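PDB 3HMZ: flavin reductase domain protein, FMN-binding from Shewanella baltica, which binds flavin mononucleotide (FMN) and probably works as a flavin reductase-like oxidoreductase that uses NAD or NADP as acceptor. Local coordinates for residues V34-Q39 against T68-F73; I41-A46 against A105-N110; T86-Q91 against P175-S180. All blocks are in the same frame, centred on the assembly; numbering follows the deposited sequence. Where two conformers were deposited one is given.

In the fold
Contacts 1 and 2 form one continuous site, their centres about 10 Å apart, while the centre of contact 3 is about 24 Å from that of contact 1 and about 20 Å from that of contact 2. The antiparallel neighbours 32-38 and 41-55 of the main sheet carry the first two contacts, one meeting helix 69-77 and the other helix 107-111. Along the chain contacts 1 and 2 interleave, as do 2 and 3, whereas contact 1 is complete before contact 3 begins. Arg37 of contact 1 and Asp42 of contact 2 join the two by a salt bridge, and both contacts hold the FMN. Contact 3 makes no touch with either and instead ties the start of helix 90-96 to the loop before strand 181-185, near the second subunit.

Contact 1: V34-Q39 against T68-F73; sequences VSARSQ and TKTREF. With FMN (flavin mononucleotide), chain B.
Thr70, whose methyl group packs on Val34, grips the phosphate oxygen O2P of FMN twice. Its hydroxyl OG1 donates to FMN O2P at 2.7 Å, and its backbone N donates to the same O2P at 2.8 Å. Both groups can serve one oxygen because OG1 stands beside the backbone N (chi1 -53°), a rotation that also sends CG2 the other way, to meet Val34 CG1 at 3.9 Å. One residue earlier, Lys69 N reaches FMN O3P at 2.9 Å. Thr68 caps that turn: its OG1 accepts from Arg71 N at 3.2 Å. The chain of Lys69 is folded back at its middle torsions, and its NZ forms a salt bridge with Glu72 OE1 on the syn side, but well out of the carboxylate plane.

A turn further on, Phe73 anchors the helix to strand 32-38. Ser38 CB lies over one face of the ring in a CH-pi contact, 3.9 Å from the centroid, while Ala36 O sits at the ring's edge near CD2. Ala36 CB meets Phe73 CB at 3.9 Å. The helix is thus held to strand 32-38 mainly by side-chain packing, with a hydrogen bond from Ser38 to Gln76 of the same helix added. At the helix start the amides of Lys69 and Thr70 point to the phosphate, whose negative charge that end would be expected to favour.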
loop_
_atom_site.group_PDB
_atom_site.type_symbol
_atom_site.label_atom_id
_atom_site.label_comp_id
_atom_site.label_asym_id
_atom_site.label_seq_id
_atom_site.Cartn_x
_atom_site.Cartn_y
_atom_site.Cartn_z
ATOM N N VAL A 34 4.211 -13.178 -1.114
ATOM C CA VAL A 34 4.426 -13.433 -2.544
ATOM C C VAL A 34 4.886 -14.881 -2.653
ATOM O O VAL A 34 5.861 -15.288 -2.019
ATOM C CB VAL A 34 5.508 -12.507 -3.164
ATOM C CG1 VAL A 34 5.615 -12.727 -4.703
ATOM C CG2 VAL A 34 5.236 -11.020 -2.775
ATOM N N SER A 35 4.149 -15.678 -3.409
ATOM C CA SER A 35 4.576 -17.065 -3.671
ATOM C C SER A 35 4.741 -17.334 -5.150
ATOM O O SER A 35 4.047 -16.756 -6.000
ATOM C CB SER A 35 3.614 -18.037 -3.023
ATOM O OG SER A 35 2.319 -17.892 -3.575
ATOM N N ALA A 36 5.622 -18.293 -5.449
ATOM C CA ALA A 36 5.937 -18.618 -6.832
ATOM C C ALA A 36 6.539 -20.009 -6.902
ATOM O O ALA A 36 7.011 -20.534 -5.889
ATOM C CB ALA A 36 6.901 -17.545 -7.455
ATOM N N ARG A 37 6.503 -20.553 -8.111
ATOM C CA ARG A 37 7.031 -21.861 -8.420
ATOM C C ARG A 37 7.951 -21.807 -9.638
ATOM O O ARG A 37 7.634 -21.161 -10.628
ATOM C CB ARG A 37 5.869 -22.775 -8.734
ATOM C CG ARG A 37 6.242 -24.240 -9.032
ATOM C CD ARG A 37 4.972 -25.033 -9.218
ATOM N NE ARG A 37 4.297 -25.207 -7.922
ATOM C CZ ARG A 37 3.113 -25.769 -7.708
ATOM N NH1 ARG A 37 2.363 -26.241 -8.686
ATOM N NH2 ARG A 37 2.684 -25.871 -6.460
ATOM N N SER A 38 9.059 -22.532 -9.564
ATOM C CA SER A 38 9.952 -22.637 -10.731
ATOM C C SER A 38 10.573 -24.028 -10.704
ATOM O O SER A 38 11.130 -24.437 -9.676
ATOM C CB SER A 38 11.029 -21.588 -10.725
ATOM O OG SER A 38 11.779 -21.658 -11.957
ATOM N N GLN A 39 10.433 -24.728 -11.835
ATOM C CA GLN A 39 10.961 -26.082 -12.021
ATOM C C GLN A 39 10.571 -26.981 -10.835
ATOM O O GLN A 39 11.380 -27.717 -10.250
ATOM C CB GLN A 39 12.466 -26.016 -12.324
ATOM C CG GLN A 39 12.738 -25.332 -13.655
ATOM C CD GLN A 39 11.991 -25.991 -14.810
ATOM O OE1 GLN A 39 11.412 -25.315 -15.663
ATOM N NE2 GLN A 39 11.970 -27.318 -14.818
ATOM N N THR A 68 16.422 -11.608 -3.871
ATOM C CA THR A 68 15.430 -12.627 -3.510
ATOM C C THR A 68 15.308 -13.802 -4.456
ATOM O O THR A 68 15.325 -13.638 -5.679
ATOM C CB THR A 68 14.026 -12.028 -3.282
ATOM O OG1 THR A 68 13.443 -11.585 -4.508
ATOM C CG2 THR A 68 14.031 -10.924 -2.262
ATOM N N LYS A 69 15.195 -14.996 -3.879
ATOM C CA LYS A 69 14.976 -16.203 -4.669
ATOM C C LYS A 69 13.610 -16.140 -5.336
ATOM O O LYS A 69 13.456 -16.516 -6.479
ATOM C CB LYS A 69 15.133 -17.476 -3.828
ATOM C CG LYS A 69 15.000 -18.788 -4.621
ATOM C CD LYS A 69 16.039 -18.957 -5.739
ATOM C CE LYS A 69 17.412 -19.094 -5.237
ATOM N NZ LYS A 69 18.299 -19.547 -6.429
ATOM N N THR A 70 12.626 -15.570 -4.642
ATOM C CA THR A 70 11.286 -15.447 -5.234
ATOM C C THR A 70 11.294 -14.642 -6.540
ATOM O O THR A 70 10.630 -15.018 -7.498
ATOM C CB THR A 70 10.268 -14.874 -4.214
ATOM O OG1 THR A 70 10.311 -15.653 -3.030
ATOM C CG2 THR A 70 8.871 -14.942 -4.786
ATOM N N ARG A 71 12.076 -13.557 -6.584
ATOM C CA ARG A 71 12.197 -12.782 -7.826
ATOM C C ARG A 71 12.696 -13.664 -8.983
ATOM O O ARG A 71 12.174 -13.601 -10.111
ATOM C CB ARG A 71 13.127 -11.611 -7.624
ATOM C CG ARG A 71 13.430 -10.882 -8.903
ATOM C CD ARG A 71 14.194 -9.659 -8.626
ATOM N NE ARG A 71 14.678 -9.058 -9.880
ATOM C CZ ARG A 71 14.885 -7.764 -10.086
ATOM N NH1 ARG A 71 14.611 -6.865 -9.131
ATOM N NH2 ARG A 71 15.345 -7.339 -11.279
ATOM N N GLU A 72 13.708 -14.469 -8.684
ATOM C CA GLU A 72 14.247 -15.387 -9.711
ATOM C C GLU A 72 13.151 -16.303 -10.260
ATOM O O GLU A 72 13.000 -16.477 -11.471
ATOM C CB GLU A 72 15.389 -16.198 -9.118
ATOM C CG GLU A 72 16.061 -17.185 -10.081
ATOM C CD GLU A 72 17.082 -18.004 -9.365
ATOM O OE1 GLU A 72 17.918 -17.382 -8.670
ATOM O OE2 GLU A 72 16.985 -19.273 -9.468
ATOM N N PHE A 73 12.355 -16.862 -9.352
ATOM C CA PHE A 73 11.267 -17.751 -9.755
ATOM C C PHE A 73 10.246 -17.043 -10.622
ATOM O O PHE A 73 9.718 -17.629 -11.581
ATOM C CB PHE A 73 10.589 -18.352 -8.517
ATOM C CG PHE A 73 11.344 -19.450 -7.839
ATOM C CD1 PHE A 73 12.690 -19.772 -8.148
ATOM C CD2 PHE A 73 10.710 -20.171 -6.821
ATOM C CE1 PHE A 73 13.329 -20.811 -7.488
ATOM C CE2 PHE A 73 11.379 -21.215 -6.152
ATOM C CZ PHE A 73 12.691 -21.504 -6.477
HETATM N N1 FMN B . 11.489 -7.726 0.051
HETATM C C2 FMN B . 11.171 -7.168 -1.164
HETATM O O2 FMN B . 11.894 -7.396 -2.134
HETATM N N3 FMN B . 10.032 -6.392 -1.271
HETATM C C4 FMN B . 9.218 -6.117 -0.216
HETATM O O4 FMN B . 8.215 -5.377 -0.399
HETATM C C4A FMN B . 9.567 -6.676 1.024
HETATM N N5 FMN B . 8.784 -6.462 2.143
HETATM C C5A FMN B . 8.985 -7.155 3.328
HETATM C C6 FMN B . 8.072 -7.062 4.390
HETATM C C7 FMN B . 8.283 -7.738 5.587
HETATM C C7M FMN B . 7.291 -7.643 6.703
HETATM C C8 FMN B . 9.432 -8.522 5.729
HETATM C C8M FMN B . 9.713 -9.271 7.016
HETATM C C9 FMN B . 10.319 -8.613 4.666
HETATM C C9A FMN B . 10.141 -7.955 3.458
HETATM N N10 FMN B . 11.015 -8.051 2.379
HETATM C C10 FMN B . 10.699 -7.482 1.155
HETATM C "C1'" FMN B . 12.203 -8.973 2.404
HETATM C "C2'" FMN B . 11.971 -10.361 1.791
HETATM O "O2'" FMN B . 10.719 -10.932 2.206
HETATM C "C3'" FMN B . 13.148 -11.218 2.241
HETATM O "O3'" FMN B . 14.340 -10.707 1.650
HETATM C "C4'" FMN B . 12.948 -12.730 2.014
HETATM O "O4'" FMN B . 13.865 -13.399 2.873
HETATM C "C5'" FMN B . 13.163 -13.182 0.583
HETATM O "O5'" FMN B . 13.015 -14.602 0.559
HETATM P P FMN B . 13.503 -15.441 -0.713
HETATM O O1P FMN B . 13.360 -16.878 -0.246
HETATM O O2P FMN B . 12.665 -15.098 -1.912
HETATM O O3P FMN B . 14.938 -15.073 -0.989
#

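Contact 2: I41-A46 against A105-N110; sequences IDNVMA and ANKLLN. With FMN (flavin mononucleotide), chain B.
The flat carboxamide of Asn43 lies between Lys107 and the cofactor: ND2 bonds the phosphate, whereas OD1 rests against the CD methylene of Lys107, 3.5 Å away, where the two side chains cross at about a right angle. The ND2 bond, donated to FMN O1P at 2.8 Å, is almost straight (173°). The larger flat group, the isoalloxazine, has two residues of strand 41-55 over one and the same face. CE of Met45, a selenomethionine, stands 3.3 Å from FMN C2, and Ala46 CB lies 3.7 Å from FMN C7 over the other end of the ring system. Thr70 and Phe73 of helix 69-77 also touch the Asn43 side chain, and Leu101 adds to its surroundings.

Lys107 reaches the phosphate with a chain extended along its whole length, CG anti to the backbone N (chi1 176°). At its end NZ donates to Val44 O at 2.7 Å, tilted 18° from the carbonyl plane. The same NZ binds FMN O1P at 2.9 Å and more weakly O5', and it is also hydrogen-bonded to Val96 O. Beside it, Leu108 turns its two methyls onto the strand: CD2 packs on Val44 CG2 at 3.8 Å, and CD1 rests near Asp42 O. Leu115 of strand 115-116 touches Asp42, Val44 and Leu108 alike.

Further along strand 41-55 the ribityl hydroxyl O2' of FMN donates to Ala46 O at 2.8 Å.

Asn43 OD1 and Val44 N are buried with no hydrogen-bond partner. O1P is shared by a neutral amide and an ammonium group whose positive charge would be expected to offset the negative charge of the phosphate, while backbone carbonyls fix where that ammonium stands.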
loop_
_atom_site.group_PDB
_atom_site.type_symbol
_atom_site.label_atom_id
_atom_site.label_comp_id
_atom_site.label_asym_id
_atom_site.label_seq_id
_atom_site.Cartn_x
_atom_site.Cartn_y
_atom_site.Cartn_z
ATOM N N ILE A 41 9.776 -26.234 -7.730
ATOM C CA ILE A 41 10.169 -25.807 -6.399
ATOM C C ILE A 41 9.331 -24.562 -6.083
ATOM O O ILE A 41 9.211 -23.664 -6.905
ATOM C CB ILE A 41 11.669 -25.420 -6.317
ATOM C CG1 ILE A 41 12.573 -26.592 -6.816
ATOM C CG2 ILE A 41 12.020 -24.989 -4.894
ATOM C CD1 ILE A 41 12.464 -27.832 -5.938
ATOM N N ASP A 42 8.785 -24.534 -4.889
ATOM C CA ASP A 42 7.942 -23.432 -4.405
ATOM C C ASP A 42 8.701 -22.538 -3.448
ATOM O O ASP A 42 9.619 -22.958 -2.744
ATOM C CB ASP A 42 6.707 -24.014 -3.691
ATOM C CG ASP A 42 5.760 -24.716 -4.636
ATOM O OD1 ASP A 42 5.544 -24.213 -5.739
ATOM O OD2 ASP A 42 5.163 -25.745 -4.268
ATOM N N ASN A 43 8.276 -21.281 -3.399
ATOM C CA ASN A 43 8.817 -20.358 -2.454
ATOM C C ASN A 43 7.771 -19.324 -2.056
ATOM O O ASN A 43 6.798 -19.108 -2.768
ATOM C CB ASN A 43 10.055 -19.630 -2.963
ATOM C CG ASN A 43 10.917 -19.093 -1.848
ATOM O OD1 ASN A 43 10.827 -19.529 -0.697
ATOM N ND2 ASN A 43 11.783 -18.139 -2.192
ATOM N N VAL A 44 7.988 -18.757 -0.882
ATOM C CA VAL A 44 7.146 -17.704 -0.328
ATOM C C VAL A 44 8.091 -16.677 0.345
ATOM O O VAL A 44 9.003 -17.053 1.062
ATOM C CB VAL A 44 6.144 -18.259 0.731
ATOM C CG1 VAL A 44 5.243 -17.109 1.312
ATOM C CG2 VAL A 44 5.327 -19.458 0.191
HETATM N N MSE A 45 7.812 -15.391 0.138
HETATM C CA MSE A 45 8.456 -14.298 0.863
HETATM C C MSE A 45 7.401 -13.271 1.285
HETATM O O MSE A 45 6.260 -13.337 0.832
HETATM C CB MSE A 45 9.523 -13.599 0.011
HETATM C CG MSE A 45 8.995 -12.931 -1.260
HETATM SE SE MSE A 45 10.304 -11.869 -2.163
HETATM C CE MSE A 45 9.675 -10.099 -1.754
ATOM N N ALA A 46 7.808 -12.350 2.154
ATOM C CA ALA A 46 6.948 -11.243 2.584
ATOM C C ALA A 46 7.229 -10.026 1.697
ATOM O O ALA A 46 8.388 -9.767 1.311
ATOM C CB ALA A 46 7.164 -10.887 4.035
ATOM N N ALA A 105 16.968 -25.028 1.722
ATOM C CA ALA A 105 15.934 -25.653 0.880
ATOM C C ALA A 105 14.652 -25.985 1.641
ATOM O O ALA A 105 13.619 -26.119 1.026
ATOM C CB ALA A 105 16.483 -26.926 0.243
ATOM N N ASN A 106 14.747 -26.110 2.965
ATOM C CA ASN A 106 13.617 -26.409 3.832
ATOM C C ASN A 106 12.954 -25.155 4.373
ATOM O O ASN A 106 12.237 -25.242 5.344
ATOM C CB ASN A 106 14.057 -27.322 4.995
ATOM C CG ASN A 106 14.486 -28.704 4.528
ATOM O OD1 ASN A 106 15.480 -29.257 5.048
ATOM N ND2 ASN A 106 13.815 -29.241 3.543
ATOM N N LYS A 107 13.186 -23.996 3.759
ATOM C CA LYS A 107 12.583 -22.741 4.239
ATOM C C LYS A 107 11.112 -22.873 4.632
ATOM O O LYS A 107 10.728 -22.442 5.726
ATOM C CB LYS A 107 12.728 -21.640 3.174
ATOM C CG LYS A 107 12.046 -20.354 3.553
ATOM C CD LYS A 107 12.222 -19.273 2.537
ATOM C CE LYS A 107 11.479 -17.995 2.999
ATOM N NZ LYS A 107 11.548 -16.905 1.962
ATOM N N LEU A 108 10.306 -23.436 3.740
ATOM C CA LEU A 108 8.859 -23.485 3.977
ATOM C C LEU A 108 8.510 -24.289 5.208
ATOM O O LEU A 108 7.718 -23.818 6.029
ATOM C CB LEU A 108 8.089 -23.878 2.721
ATOM C CG LEU A 108 8.313 -22.940 1.526
ATOM C CD1 LEU A 108 7.384 -23.351 0.386
ATOM C CD2 LEU A 108 8.112 -21.401 1.820
ATOM N N LEU A 109 9.140 -25.462 5.389
ATOM C CA LEU A 109 8.836 -26.219 6.612
ATOM C C LEU A 109 9.387 -25.472 7.845
ATOM O O LEU A 109 8.731 -25.487 8.888
ATOM C CB LEU A 109 9.195 -27.725 6.546
ATOM C CG LEU A 109 10.587 -28.306 6.702
ATOM C CD1 LEU A 109 11.249 -27.949 8.045
ATOM C CD2 LEU A 109 10.566 -29.784 6.564
ATOM N N ASN A 110 10.531 -24.791 7.737
ATOM C CA ASN A 110 11.078 -23.989 8.837
ATOM C C ASN A 110 10.195 -22.830 9.265
ATOM O O ASN A 110 10.113 -22.495 10.453
ATOM C CB ASN A 110 12.432 -23.365 8.439
ATOM C CG ASN A 110 13.492 -24.383 8.137
ATOM O OD1 ASN A 110 13.385 -25.604 8.443
ATOM N ND2 ASN A 110 14.547 -23.889 7.474
HETATM N N1 FMN B . 11.489 -7.726 0.051
HETATM C C2 FMN B . 11.171 -7.168 -1.164
HETATM O O2 FMN B . 11.894 -7.396 -2.134
HETATM N N3 FMN B . 10.032 -6.392 -1.271
HETATM C C4 FMN B . 9.218 -6.117 -0.216
HETATM O O4 FMN B . 8.215 -5.377 -0.399
HETATM C C4A FMN B . 9.567 -6.676 1.024
HETATM N N5 FMN B . 8.784 -6.462 2.143
HETATM C C5A FMN B . 8.985 -7.155 3.328
HETATM C C6 FMN B . 8.072 -7.062 4.390
HETATM C C7 FMN B . 8.283 -7.738 5.587
HETATM C C7M FMN B . 7.291 -7.643 6.703
HETATM C C8 FMN B . 9.432 -8.522 5.729
HETATM C C8M FMN B . 9.713 -9.271 7.016
HETATM C C9 FMN B . 10.319 -8.613 4.666
HETATM C C9A FMN B . 10.141 -7.955 3.458
HETATM N N10 FMN B . 11.015 -8.051 2.379
HETATM C C10 FMN B . 10.699 -7.482 1.155
HETATM C "C1'" FMN B . 12.203 -8.973 2.404
HETATM C "C2'" FMN B . 11.971 -10.361 1.791
HETATM O "O2'" FMN B . 10.719 -10.932 2.206
HETATM C "C3'" FMN B . 13.148 -11.218 2.241
HETATM O "O3'" FMN B . 14.340 -10.707 1.650
HETATM C "C4'" FMN B . 12.948 -12.730 2.014
HETATM O "O4'" FMN B . 13.865 -13.399 2.873
HETATM C "C5'" FMN B . 13.163 -13.182 0.583
HETATM O "O5'" FMN B . 13.015 -14.602 0.559
HETATM P P FMN B . 13.503 -15.441 -0.713
HETATM O O1P FMN B . 13.360 -16.878 -0.246
HETATM O O2P FMN B . 12.665 -15.098 -1.912
HETATM O O3P FMN B . 14.938 -15.073 -0.989
#

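Contact 3: T86-Q91 against P175-S180; sequences TVAQLQ and PADKRS. With EDO (1,2-ethanediol), chain H.
Backbone hydrogen bonds carry this contact. Val87 N donates to Arg179 O at 2.8 Å, a bent bond of 132° at the hydrogen, and Ala88 N donates to Asp177 O at 3.1 Å, approaching a lone pair of that carbonyl within its plane. Two carbonyls of the 175-180 loop therefore receive successive amides of the 3-10 turn at 87-88. Within its own segment Thr86 is held by Gln89, whose OE1 accepts from Thr86 N at 2.9 Å. At the exposed side, Asp177 OD2 accepts a hydrogen bond from a 1,2-ethanediol, probably from the crystallisation medium, that also touches Ala88 CB.

One C-H...O contact adds to these: Thr86 CA to Arg179 O, 3.2 Å. Thr86 CB comes equally near Asp177 O.

Apolar packing is slight. Val87 and Arg179 lie side by side and point the same way; CG2 of Val87 stands beside its backbone N (chi1 162°), which brings it to 4.1 Å from Arg179 CB.

The turn leads into helix 90-96 and the loop into strand 181-185. Strand 188-197 lies alongside: Arg179 NH1 bonds to Ile192 O and Gly193 O, and Val87 rests on Ala191 as well as on Phe196 of the second subunit.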
loop_
_atom_site.group_PDB
_atom_site.type_symbol
_atom_site.label_atom_id
_atom_site.label_comp_id
_atom_site.label_asym_id
_atom_site.label_seq_id
_atom_site.Cartn_x
_atom_site.Cartn_y
_atom_site.Cartn_z
ATOM N N THR A 86 -2.815 -13.094 7.825
ATOM C CA THR A 86 -3.590 -12.711 8.987
ATOM C C THR A 86 -2.680 -12.471 10.185
ATOM O O THR A 86 -1.524 -12.885 10.198
ATOM C CB THR A 86 -4.549 -13.824 9.374
ATOM O OG1 THR A 86 -3.768 -14.934 9.814
ATOM C CG2 THR A 86 -5.495 -14.173 8.234
ATOM N N VAL A 87 -3.251 -11.851 11.215
ATOM C CA VAL A 87 -2.561 -11.677 12.511
ATOM C C VAL A 87 -2.093 -13.033 13.061
ATOM O O VAL A 87 -1.013 -13.122 13.623
ATOM C CB VAL A 87 -3.443 -10.921 13.509
ATOM C CG1 VAL A 87 -2.935 -11.114 14.959
ATOM C CG2 VAL A 87 -3.510 -9.457 13.119
ATOM N N ALA A 88 -2.887 -14.098 12.850
ATOM C CA ALA A 88 -2.490 -15.476 13.250
ATOM C C ALA A 88 -1.181 -15.911 12.595
ATOM O O ALA A 88 -0.458 -16.742 13.153
ATOM C CB ALA A 88 -3.574 -16.482 12.929
ATOM N N GLN A 89 -0.896 -15.350 11.411
ATOM C CA GLN A 89 0.307 -15.613 10.637
ATOM C C GLN A 89 1.410 -14.580 10.850
ATOM O O GLN A 89 2.326 -14.456 10.030
ATOM C CB GLN A 89 -0.068 -15.692 9.160
ATOM C CG GLN A 89 -1.010 -16.847 8.847
ATOM C CD GLN A 89 -1.476 -16.794 7.409
ATOM O OE1 GLN A 89 -1.975 -15.780 6.960
ATOM N NE2 GLN A 89 -1.361 -17.916 6.695
ATOM N N LEU A 90 1.382 -13.898 12.010
ATOM C CA LEU A 90 2.408 -12.900 12.335
ATOM C C LEU A 90 3.839 -13.496 12.255
ATOM O O LEU A 90 4.707 -12.964 11.554
ATOM C CB LEU A 90 2.197 -12.360 13.758
ATOM C CG LEU A 90 3.254 -11.435 14.339
ATOM C CD1 LEU A 90 3.357 -10.186 13.531
ATOM C CD2 LEU A 90 2.870 -11.129 15.779
ATOM N N GLN A 91 4.056 -14.635 12.919
ATOM C CA GLN A 91 5.405 -15.235 12.938
ATOM C C GLN A 91 5.775 -15.735 11.549
ATOM O O GLN A 91 6.890 -15.504 11.089
ATOM C CB GLN A 91 5.554 -16.399 13.934
ATOM C CG GLN A 91 5.049 -16.205 15.337
ATOM C CD GLN A 91 5.403 -14.908 16.012
ATOM O OE1 GLN A 91 6.502 -14.398 15.860
ATOM N NE2 GLN A 91 4.484 -14.412 16.870
ATOM N N PRO A 175 -13.297 -13.063 13.231
ATOM C CA PRO A 175 -12.388 -13.211 14.363
ATOM C C PRO A 175 -11.211 -12.237 14.294
ATOM O O PRO A 175 -10.707 -11.960 13.217
ATOM C CB PRO A 175 -11.893 -14.644 14.231
ATOM C CG PRO A 175 -12.994 -15.329 13.564
ATOM C CD PRO A 175 -13.533 -14.354 12.584
ATOM N N ALA A 176 -10.796 -11.726 15.442
ATOM C CA ALA A 176 -9.700 -10.771 15.506
ATOM C C ALA A 176 -8.417 -11.280 14.848
ATOM O O ALA A 176 -7.688 -10.495 14.248
ATOM C CB ALA A 176 -9.414 -10.403 16.964
ATOM N N ASP A 177 -8.143 -12.581 14.939
ATOM C CA ASP A 177 -6.914 -13.123 14.357
ATOM C C ASP A 177 -6.933 -13.221 12.829
ATOM O O ASP A 177 -5.943 -13.671 12.267
ATOM C CB ASP A 177 -6.418 -14.394 15.031
ATOM C CG ASP A 177 -7.248 -15.582 14.769
ATOM O OD1 ASP A 177 -8.241 -15.535 14.009
ATOM O OD2 ASP A 177 -6.852 -16.642 15.361
ATOM N N LYS A 178 -8.030 -12.810 12.180
ATOM C CA LYS A 178 -8.052 -12.767 10.712
ATOM C C LYS A 178 -7.739 -11.377 10.167
ATOM O O LYS A 178 -7.661 -11.184 8.962
ATOM C CB LYS A 178 -9.366 -13.290 10.152
ATOM C CG LYS A 178 -9.567 -14.782 10.445
ATOM C CD LYS A 178 -10.695 -15.382 9.608
ATOM C CE LYS A 178 -10.802 -16.831 9.848
ATOM N NZ LYS A 178 -11.857 -17.509 9.001
ATOM N N ARG A 179 -7.522 -10.400 11.044
ATOM C CA ARG A 179 -7.153 -9.063 10.575
ATOM C C ARG A 179 -5.844 -9.102 9.766
ATOM O O ARG A 179 -4.956 -9.950 9.986
ATOM C CB ARG A 179 -7.066 -8.086 11.748
ATOM C CG ARG A 179 -8.432 -7.672 12.235
ATOM C CD ARG A 179 -8.490 -6.963 13.567
ATOM N NE ARG A 179 -9.893 -6.666 13.858
ATOM C CZ ARG A 179 -10.559 -5.630 13.346
ATOM N NH1 ARG A 179 -9.955 -4.779 12.569
ATOM N NH2 ARG A 179 -11.843 -5.439 13.628
ATOM N N SER A 180 -5.731 -8.189 8.789
ATOM C CA SER A 180 -4.518 -8.076 8.001
ATOM C C SER A 180 -3.412 -7.382 8.799
ATOM O O SER A 180 -3.675 -6.699 9.796
ATOM C CB SER A 180 -4.790 -7.344 6.686
ATOM O OG SER A 180 -5.447 -6.085 6.891
HETATM C C1 EDO H . -6.636 -18.587 11.692
HETATM O O1 EDO H . -6.544 -17.228 11.188
HETATM C C2 EDO H . -5.994 -18.622 13.081
HETATM O O2 EDO H . -6.761 -19.062 14.189
#